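Local coordinates for protein DNA replication factor Cdt1 (Mus musculus, PDB 3A4C) that licenses replication origins by promoting, with CDC6 and the origin recognition complex, the loading of the MCM complex onto DNA, and also supports kinetochore-microtubule attachment in mitosis, at residues A[50-53]-A[54-57]. Residues are numbered along the deposited sequence; the frame is centred on the assembly and turned at random.
Sequences ALSP and GEME
Ser52 and Glu55 grip each other twice. The backbone N of Ser52 gives a nearly straight bond (167°) to Glu55 OE2, 2.9 Å away. It meets the anti side of that oxygen, 34° out of the carboxylate plane. In return Glu55 N donates to Ser52 OG at 3.1 Å. The serine torsion (chi1 66°) sets OG between its own backbone N and carbonyl carbon, within 3.3 Å of Glu55 CG. Glu55 CG lies beside its own backbone N, anti to the carbonyl carbon. This turns the chain back toward the cap, and the extended tail then brings OE2 to Ser52 N. This reciprocal pair is a capping box, with Ser52 as the N-cap of helix 53-66. It opens that helix in the C-terminal winged-helix domain of Cdt1. The regular helical bonds start here too, from Met56 N to Ser52 O at 2.8 Å and from Glu57 N to Pro53 O at 2.9 Å. The helix N-terminus would probably favour the charged form of Glu55. Just before the cap, Leu51 lays CD2 3.7 Å from Glu55 OE2. Its CD1 meets Met56 CE at 4.0 Å, the two side chains crossing at about a right angle. Both residues also touch Leu18 of helix 3-27, while Met56 reaches Met43 and Val44 of helix 36-45.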
loop_
_atom_site.group_PDB
_atom_site.type_symbol
_atom_site.label_atom_id
_atom_site.label_comp_id
_atom_site.label_asym_id
_atom_site.label_seq_id
_atom_site.Cartn_x
_atom_site.Cartn_y
_atom_site.Cartn_z
ATOM N N ALA A 50 12.818 -0.527 6.341
ATOM C CA ALA A 50 14.070 -0.099 5.709
ATOM C C ALA A 50 13.826 0.878 4.556
ATOM O O ALA A 50 14.759 1.275 3.858
ATOM C CB ALA A 50 14.846 -1.313 5.211
ATOM N N LEU A 51 12.572 1.270 4.366
ATOM C CA LEU A 51 12.180 2.066 3.198
ATOM C C LEU A 51 12.194 3.577 3.423
ATOM O O LEU A 51 11.799 4.063 4.481
ATOM C CB LEU A 51 10.783 1.642 2.740
ATOM C CG LEU A 51 10.588 0.196 2.285
ATOM C CD1 LEU A 51 9.141 -0.040 1.942
ATOM C CD2 LEU A 51 11.476 -0.109 1.086
ATOM N N SER A 52 12.648 4.319 2.415
ATOM C CA SER A 52 12.470 5.761 2.380
ATOM C C SER A 52 11.012 6.092 2.026
ATOM O O SER A 52 10.275 5.234 1.555
ATOM C CB SER A 52 13.395 6.377 1.328
ATOM O OG SER A 52 13.016 5.959 0.024
ATOM N N PRO A 53 10.592 7.337 2.253
ATOM C CA PRO A 53 9.231 7.709 1.852
ATOM C C PRO A 53 9.001 7.489 0.353
ATOM O O PRO A 53 7.900 7.098 -0.038
ATOM C CB PRO A 53 9.166 9.199 2.181
ATOM C CG PRO A 53 10.173 9.386 3.271
ATOM C CD PRO A 53 11.278 8.418 2.982
ATOM N N GLY A 54 10.018 7.760 -0.467
ATOM C CA GLY A 54 9.927 7.535 -1.905
ATOM C C GLY A 54 9.729 6.068 -2.246
ATOM O O GLY A 54 8.922 5.720 -3.112
ATOM N N GLU A 55 10.459 5.202 -1.556
ATOM C CA GLU A 55 10.315 3.764 -1.747
ATOM C C GLU A 55 8.977 3.281 -1.212
ATOM O O GLU A 55 8.378 2.379 -1.773
ATOM C CB GLU A 55 11.464 3.008 -1.081
ATOM C CG GLU A 55 12.805 3.222 -1.761
ATOM C CD GLU A 55 13.985 2.818 -0.894
ATOM O OE1 GLU A 55 15.096 2.647 -1.440
ATOM O OE2 GLU A 55 13.810 2.680 0.333
ATOM N N MET A 56 8.518 3.880 -0.119
ATOM C CA MET A 56 7.192 3.581 0.415
ATOM C C MET A 56 6.112 3.936 -0.613
ATOM O O MET A 56 5.168 3.171 -0.825
ATOM C CB MET A 56 6.968 4.335 1.732
ATOM C CG MET A 56 5.683 3.973 2.465
ATOM S SD MET A 56 5.598 2.229 2.935
ATOM C CE MET A 56 6.762 2.176 4.303
ATOM N N GLU A 57 6.251 5.085 -1.263
ATOM C CA GLU A 57 5.277 5.468 -2.283
ATOM C C GLU A 57 5.177 4.386 -3.340
ATOM O O GLU A 57 4.090 4.034 -3.779
ATOM C CB GLU A 57 5.638 6.795 -2.955
ATOM C CG GLU A 57 4.648 7.169 -4.053
ATOM C CD GLU A 57 4.882 8.552 -4.620
ATOM O OE1 GLU A 57 3.913 9.333 -4.702
ATOM O OE2 GLU A 57 6.031 8.855 -4.984
#